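Local coordinates for protein 5'-Methylthioadenosine Nucleosidase (Arabidopsis thaliana, PDB 2H8G) that belongs to the phosphorylase superfamily, pairs two copies of one alpha/beta subunit and holds adenine in a pocket of that fold, at residues Glu249-Ala252 / Thr253-Asn257; Gln186-Thr189 / Leu190-Asn194; Val206-Val209 / Ala210-Lys214. One frame throughout, in Å; residues are numbered along the deposited sequence.

The three contacts come along the chain in the order 2, 3, 1, and each is a single turn or two of a different helix: 185-193, 203-212 and 233-259. Measured centre to centre, contacts 2 and 3 lie about 24 Å apart, contacts 1 and 3 about 23 Å apart, and contacts 1 and 2, on opposite sides of the chain's centre, about 32 Å apart; none touches another. Helix 185-193 links two strands of the mixed sheet, whereas 203-212 and 233-259 pack against other strands of it. Contacts 2 and 3 both reach the second subunit, but contact 1 does not, so of the three only contacts 2 and 3 lie at the dimer interface of this alpha/beta fold.

Contact 1 (Glu249-Ala252 / Thr253-Asn257); sequences EGTA and TKVIN
The long last helix of the subunit, 233-259, carries this contact, in which Glu249 and Thr253 stand one turn apart and run abreast off the same flank of the helix. The hydroxyl of Thr253 faces two acceptors of the same residue: OG1 is 2.6 Å from Glu249 OE2 and 3.0 Å from Glu249 O. Two torsions bring the carboxylate here. The Glu249 chain leaves with CG anti to the backbone N (chi1 172°) and then bends at chi2 (-84°), which carries CD back toward the next turn instead of straight outward. Glu249 O also receives the backbone of the same threonine, Thr253 N, at 2.8 Å, so this carbonyl has both the amide and the hydroxyl of one residue close by.

The following turns are regular. Val255 N donates to Thr251 O at 2.9 Å and Ile256 N to Ala252 O at 2.9 Å, while Lys254 N reaches Gly250 O over a slightly longer 3.2 Å. The aliphatic chain of Lys254 runs past that last carbonyl, with its CG 3.4 Å from Gly250 O, before the ammonium end departs from the turn. Val255 sets its CG2 branch beside the oxygen of Thr251, 3.3 Å from Thr251 O.

The buried side of the helix is apolar: Ala252 and Ile256 pack on Phe31 of strand 28-32, and Val255 on Leu164 and Leu168 of helix 162-168. Glu249 and Thr253 instead border Lys45 of helix 36-45, at the margin of that packing. The whole is typical of an amphipathic alpha helix laid against a mixed sheet, with an i to i+4 Glu-Thr pair along its more polar edge.

Contact 2 (Gln186-Thr189 / Leu190-Asn194); sequences QDET and LIIAN
Leu190 reaches back along the helix to Gln186, its CG 3.4 Å from Gln186 O. Beyond that point its CD1 meets the amide oxygen, Gln186 OE1, at 3.8 Å, the two side chains crossing at a slant. In the glutamine the bend at chi2 (56°) folds the amide back beside the leucine, and chi3 turns its OE1 to it. The backbone bond between the pair, Leu190 N to Gln186 O, is weak at 3.4 Å.

Glu188 and Ile192 pack by their aliphatic parts: the two chains leave the helix together, flank to flank. Glu188 CG touches Ile192 CD1 at 3.7 Å, so it is the methylene part of the acid that packs, while its extended chain carries the carboxylate onward. Ile192 N makes a nearly straight bond to Glu188 O, 2.9 Å at 169°, and Ile192 CG1 presses close to the same oxygen.

Thr189 O accepts Ala193 N at 3.1 Å near the end of the helix. The threonine hydroxyl is hydrogen-bonded to Thr185 O, one turn back.

On the intervening face, Asp187 forms a salt bridge with Arg142 of the second subunit, and the side chain of Ile191 is about 7 Å from the bound adenine. This short helix is the connector of a beta-alpha-beta unit, between the parallel strands 171-177 and 198-200.

Contact 3 (Val206-Val209 / Ala210-Lys214); sequences VAYV and ADLLK
Tyr208 and Leu212 make the main apolar contact of this turn. The leucine lies over one face of the phenol ring, with CG 4.2 Å from the Tyr208 ring centroid and 21° off its normal, a CH-pi contact displaced toward the rim. Its CD1 branch comes nearer still, 3.5 Å from Tyr208 CE2, while CD2 sits by the hydroxyl end of the ring. Tyr208 sends CG anti to its backbone N (chi1 178°), which extends the ring beside the next turn where Leu212 can lie on it. A looser pair follows on the adjoining side, Val209 CG1 against Leu213 CD1 at 4.4 Å. All four of these side chains also pack on the second subunit: Tyr208 on its Val93, Val209 on its Leu97, and both leucines on its Leu60.

Backbone bonds run regularly up to the helix end, from Ala210 N to Val206 O at 2.9 Å through to Leu213 N to Val209 O at 3.1 Å. There the helix closes in a Schellman motif: Lys214, with positive phi, is the C-prime residue, Lys214 N turns back to Asp211 O at 3.1 Å, and Ile215 N returns to Ala210 O.

Water-mediated and ionic links lie on the polar side. One water donates both to Tyr208 O, at 2.9 Å, and to Asp211 OD1, at 2.7 Å. Tyr208 O is thereby gripped twice, since it also accepts Leu212 N. The same carboxylate oxygen of Asp211 has a long, weak ion pair with Arg156.

Contact 1 (Glu249-Ala252 / Thr253-Asn257)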
loop_
_atom_site.group_PDB
_atom_site.type_symbol
_atom_site.label_atom_id
_atom_site.label_comp_id
_atom_site.label_asym_id
_atom_site.label_seq_id
_atom_site.Cartn_x
_atom_site.Cartn_y
_atom_site.Cartn_z
ATOM N N GLU A 249 4.944 -7.137 -24.095
ATOM C CA GLU A 249 4.603 -6.047 -25.002
ATOM C C GLU A 249 3.730 -6.560 -26.143
ATOM O O GLU A 249 2.714 -5.953 -26.477
ATOM C CB GLU A 249 5.879 -5.408 -25.562
ATOM C CG GLU A 249 5.647 -4.385 -26.675
ATOM C CD GLU A 249 5.507 -5.026 -28.046
ATOM O OE1 GLU A 249 6.462 -5.703 -28.486
ATOM O OE2 GLU A 249 4.445 -4.855 -28.683
ATOM N N GLY A 250 4.127 -7.683 -26.734
ATOM C CA GLY A 250 3.365 -8.247 -27.834
ATOM C C GLY A 250 1.907 -8.474 -27.486
ATOM O O GLY A 250 1.009 -8.159 -28.271
ATOM N N THR A 251 1.666 -9.027 -26.303
ATOM C CA THR A 251 0.306 -9.288 -25.867
ATOM C C THR A 251 -0.405 -7.978 -25.545
ATOM O O THR A 251 -1.558 -7.786 -25.916
ATOM C CB THR A 251 0.297 -10.212 -24.634
ATOM O OG1 THR A 251 0.929 -11.451 -24.978
ATOM C CG2 THR A 251 -1.133 -10.494 -24.176
ATOM N N ALA A 252 0.289 -7.069 -24.864
ATOM C CA ALA A 252 -0.305 -5.784 -24.513
ATOM C C ALA A 252 -0.750 -5.051 -25.770
ATOM O O ALA A 252 -1.793 -4.402 -25.783
ATOM C CB ALA A 252 0.693 -4.937 -23.735
ATOM N N THR A 253 0.042 -5.165 -26.829
ATOM C CA THR A 253 -0.290 -4.512 -28.088
ATOM C C THR A 253 -1.553 -5.114 -28.687
ATOM O O THR A 253 -2.419 -4.391 -29.179
ATOM C CB THR A 253 0.861 -4.633 -29.094
ATOM O OG1 THR A 253 2.008 -3.942 -28.583
ATOM C CG2 THR A 253 0.468 -4.031 -30.433
ATOM N N LYS A 254 -1.665 -6.439 -28.641
ATOM C CA LYS A 254 -2.845 -7.105 -29.174
ATOM C C LYS A 254 -4.074 -6.732 -28.352
ATOM O O LYS A 254 -5.174 -6.609 -28.881
ATOM C CB LYS A 254 -2.657 -8.623 -29.161
ATOM C CG LYS A 254 -1.621 -9.117 -30.153
ATOM C CD LYS A 254 -1.485 -10.626 -30.088
ATOM C CE LYS A 254 -0.454 -11.127 -31.084
ATOM N NZ LYS A 254 -0.855 -10.811 -32.482
ATOM N N VAL A 255 -3.884 -6.545 -27.052
ATOM C CA VAL A 255 -4.993 -6.180 -26.188
ATOM C C VAL A 255 -5.472 -4.770 -26.527
ATOM O O VAL A 255 -6.674 -4.519 -26.620
ATOM C CB VAL A 255 -4.582 -6.263 -24.699
ATOM C CG1 VAL A 255 -5.646 -5.625 -23.822
ATOM C CG2 VAL A 255 -4.388 -7.729 -24.302
ATOM N N ILE A 256 -4.531 -3.852 -26.724
ATOM C CA ILE A 256 -4.884 -2.479 -27.066
ATOM C C ILE A 256 -5.660 -2.424 -28.377
ATOM O O ILE A 256 -6.689 -1.751 -28.470
ATOM C CB ILE A 256 -3.626 -1.587 -27.172
ATOM C CG1 ILE A 256 -3.112 -1.261 -25.769
ATOM C CG2 ILE A 256 -3.946 -0.304 -27.926
ATOM C CD1 ILE A 256 -4.147 -0.580 -24.889
ATOM N N ASN A 257 -5.179 -3.139 -29.387
ATOM C CA ASN A 257 -5.859 -3.143 -30.675
ATOM C C ASN A 257 -7.227 -3.812 -30.611
ATOM O O ASN A 257 -8.113 -3.503 -31.409
ATOM C CB ASN A 257 -4.984 -3.809 -31.737
ATOM C CG ASN A 257 -3.903 -2.881 -32.255
ATOM O OD1 ASN A 257 -4.195 -1.789 -32.747
ATOM N ND2 ASN A 257 -2.650 -3.306 -32.148
#

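Contact 2 (Gln186-Thr189 / Leu190-Asn194)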
loop_
_atom_site.group_PDB
_atom_site.type_symbol
_atom_site.label_atom_id
_atom_site.label_comp_id
_atom_site.label_asym_id
_atom_site.label_seq_id
_atom_site.Cartn_x
_atom_site.Cartn_y
_atom_site.Cartn_z
ATOM N N GLN A 186 5.537 -19.684 5.272
ATOM C CA GLN A 186 4.191 -19.220 5.580
ATOM C C GLN A 186 3.490 -18.756 4.302
ATOM O O GLN A 186 2.307 -19.029 4.104
ATOM C CB GLN A 186 4.249 -18.078 6.600
ATOM C CG GLN A 186 2.893 -17.534 7.033
ATOM C CD GLN A 186 1.963 -18.602 7.587
ATOM O OE1 GLN A 186 1.311 -19.332 6.835
ATOM N NE2 GLN A 186 1.901 -18.702 8.910
ATOM N N ASP A 187 4.223 -18.060 3.435
ATOM C CA ASP A 187 3.645 -17.590 2.176
ATOM C C ASP A 187 3.210 -18.780 1.329
ATOM O O ASP A 187 2.106 -18.806 0.784
ATOM C CB ASP A 187 4.657 -16.784 1.355
ATOM C CG ASP A 187 5.117 -15.512 2.043
ATOM O OD1 ASP A 187 4.359 -14.940 2.854
ATOM O OD2 ASP A 187 6.248 -15.064 1.740
ATOM N N GLU A 188 4.105 -19.755 1.208
ATOM C CA GLU A 188 3.858 -20.948 0.410
ATOM C C GLU A 188 2.601 -21.704 0.817
ATOM O O GLU A 188 1.812 -22.100 -0.036
ATOM C CB GLU A 188 5.071 -21.879 0.485
ATOM C CG GLU A 188 4.923 -23.175 -0.303
ATOM C CD GLU A 188 6.195 -24.006 -0.297
ATOM O OE1 GLU A 188 6.785 -24.185 0.790
ATOM O OE2 GLU A 188 6.601 -24.485 -1.375
ATOM N N THR A 189 2.417 -21.907 2.116
ATOM C CA THR A 189 1.245 -22.624 2.608
ATOM C C THR A 189 -0.042 -21.940 2.160
ATOM O O THR A 189 -1.002 -22.596 1.755
ATOM C CB THR A 189 1.245 -22.707 4.152
ATOM O OG1 THR A 189 2.423 -23.390 4.598
ATOM C CG2 THR A 189 0.016 -23.461 4.642
ATOM N N LEU A 190 -0.051 -20.614 2.228
ATOM C CA LEU A 190 -1.217 -19.834 1.849
ATOM C C LEU A 190 -1.440 -19.780 0.336
ATOM O O LEU A 190 -2.578 -19.810 -0.126
ATOM C CB LEU A 190 -1.093 -18.426 2.438
ATOM C CG LEU A 190 -1.044 -18.455 3.973
ATOM C CD1 LEU A 190 -0.664 -17.095 4.527
ATOM C CD2 LEU A 190 -2.398 -18.903 4.506
ATOM N N ILE A 191 -0.359 -19.702 -0.434
ATOM C CA ILE A 191 -0.478 -19.662 -1.888
ATOM C C ILE A 191 -1.011 -20.997 -2.409
ATOM O O ILE A 191 -1.888 -21.031 -3.274
ATOM C CB ILE A 191 0.888 -19.353 -2.549
ATOM C CG1 ILE A 191 1.304 -17.915 -2.214
ATOM C CG2 ILE A 191 0.796 -19.547 -4.058
ATOM C CD1 ILE A 191 2.725 -17.561 -2.609
ATOM N N ILE A 192 -0.485 -22.095 -1.877
ATOM C CA ILE A 192 -0.935 -23.418 -2.294
ATOM C C ILE A 192 -2.410 -23.574 -1.935
ATOM O O ILE A 192 -3.186 -24.161 -2.689
ATOM C CB ILE A 192 -0.131 -24.534 -1.595
ATOM C CG1 ILE A 192 1.345 -24.446 -1.995
ATOM C CG2 ILE A 192 -0.702 -25.892 -1.975
ATOM C CD1 ILE A 192 2.223 -25.531 -1.386
ATOM N N ALA A 193 -2.790 -23.023 -0.785
ATOM C CA ALA A 193 -4.165 -23.096 -0.309
ATOM C C ALA A 193 -5.133 -22.222 -1.104
ATOM O O ALA A 193 -6.305 -22.575 -1.245
ATOM C CB ALA A 193 -4.223 -22.727 1.173
ATOM N N ASN A 194 -4.661 -21.084 -1.617
ATOM C CA ASN A 194 -5.542 -20.211 -2.387
ATOM C C ASN A 194 -5.591 -20.594 -3.867
ATOM O O ASN A 194 -6.258 -19.939 -4.664
ATOM C CB ASN A 194 -5.172 -18.721 -2.211
ATOM C CG ASN A 194 -3.811 -18.355 -2.792
ATOM O OD1 ASN A 194 -3.395 -18.876 -3.823
ATOM N ND2 ASN A 194 -3.130 -17.418 -2.138
#

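Contact 3 (Val206-Val209 / Ala210-Lys214)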
loop_
_atom_site.group_PDB
_atom_site.type_symbol
_atom_site.label_atom_id
_atom_site.label_comp_id
_atom_site.label_asym_id
_atom_site.label_seq_id
_atom_site.Cartn_x
_atom_site.Cartn_y
_atom_site.Cartn_z
ATOM N N VAL A 206 -3.528 -3.066 -6.715
ATOM C CA VAL A 206 -4.085 -2.306 -7.827
ATOM C C VAL A 206 -5.585 -2.604 -7.881
ATOM O O VAL A 206 -6.398 -1.698 -8.088
ATOM C CB VAL A 206 -3.432 -2.703 -9.172
ATOM C CG1 VAL A 206 -4.093 -1.941 -10.324
ATOM C CG2 VAL A 206 -1.936 -2.389 -9.133
ATOM N N ALA A 207 -5.952 -3.871 -7.685
ATOM C CA ALA A 207 -7.363 -4.264 -7.712
ATOM C C ALA A 207 -8.123 -3.620 -6.557
ATOM O O ALA A 207 -9.280 -3.224 -6.716
ATOM C CB ALA A 207 -7.491 -5.785 -7.646
ATOM N N TYR A 208 -7.480 -3.510 -5.397
ATOM C CA TYR A 208 -8.116 -2.886 -4.242
ATOM C C TYR A 208 -8.517 -1.444 -4.570
ATOM O O TYR A 208 -9.656 -1.037 -4.345
ATOM C CB TYR A 208 -7.167 -2.894 -3.040
ATOM C CG TYR A 208 -7.745 -2.212 -1.827
ATOM C CD1 TYR A 208 -8.777 -2.804 -1.101
ATOM C CD2 TYR A 208 -7.299 -0.954 -1.433
ATOM C CE1 TYR A 208 -9.352 -2.160 -0.016
ATOM C CE2 TYR A 208 -7.871 -0.297 -0.344
ATOM C CZ TYR A 208 -8.897 -0.910 0.356
ATOM O OH TYR A 208 -9.473 -0.281 1.433
ATOM N N VAL A 209 -7.579 -0.674 -5.115
ATOM C CA VAL A 209 -7.847 0.719 -5.456
ATOM C C VAL A 209 -8.866 0.846 -6.580
ATOM O O VAL A 209 -9.758 1.697 -6.521
ATOM C CB VAL A 209 -6.547 1.443 -5.869
ATOM C CG1 VAL A 209 -6.856 2.877 -6.306
ATOM C CG2 VAL A 209 -5.575 1.437 -4.708
ATOM N N ALA A 210 -8.736 0.007 -7.603
ATOM C CA ALA A 210 -9.667 0.043 -8.728
ATOM C C ALA A 210 -11.081 -0.222 -8.225
ATOM O O ALA A 210 -12.041 0.405 -8.684
ATOM C CB ALA A 210 -9.272 -0.993 -9.775
ATOM N N ASP A 211 -11.216 -1.139 -7.273
ATOM C CA ASP A 211 -12.534 -1.439 -6.722
ATOM C C ASP A 211 -13.068 -0.253 -5.921
ATOM O O ASP A 211 -14.248 0.086 -6.018
ATOM C CB ASP A 211 -12.478 -2.689 -5.841
ATOM C CG ASP A 211 -13.818 -3.009 -5.199
ATOM O OD1 ASP A 211 -13.968 -2.770 -3.984
ATOM O OD2 ASP A 211 -14.723 -3.486 -5.916
ATOM N N LEU A 212 -12.201 0.389 -5.144
ATOM C CA LEU A 212 -12.629 1.537 -4.344
ATOM C C LEU A 212 -13.198 2.643 -5.212
ATOM O O LEU A 212 -14.175 3.296 -4.840
ATOM C CB LEU A 212 -11.467 2.124 -3.541
ATOM C CG LEU A 212 -10.891 1.388 -2.336
ATOM C CD1 LEU A 212 -9.851 2.282 -1.676
ATOM C CD2 LEU A 212 -11.998 1.046 -1.345
ATOM N N LEU A 213 -12.583 2.853 -6.370
ATOM C CA LEU A 213 -13.009 3.911 -7.276
ATOM C C LEU A 213 -13.865 3.418 -8.435
ATOM O O LEU A 213 -14.105 4.148 -9.400
ATOM C CB LEU A 213 -11.778 4.667 -7.786
ATOM C CG LEU A 213 -11.027 5.408 -6.674
ATOM C CD1 LEU A 213 -9.771 6.050 -7.232
ATOM C CD2 LEU A 213 -11.944 6.460 -6.051
ATOM N N LYS A 214 -14.323 2.175 -8.323
ATOM C CA LYS A 214 -15.188 1.550 -9.318
ATOM C C LYS A 214 -14.694 1.647 -10.759
ATOM O O LYS A 214 -15.450 2.019 -11.663
ATOM C CB LYS A 214 -16.596 2.139 -9.212
ATOM C CG LYS A 214 -17.322 1.797 -7.916
ATOM C CD LYS A 214 -17.598 0.303 -7.824
ATOM C CE LYS A 214 -18.573 -0.019 -6.702
ATOM N NZ LYS A 214 -18.869 -1.481 -6.626
HETATM O O HOH W 1 -11.643 -2.251 -2.633
#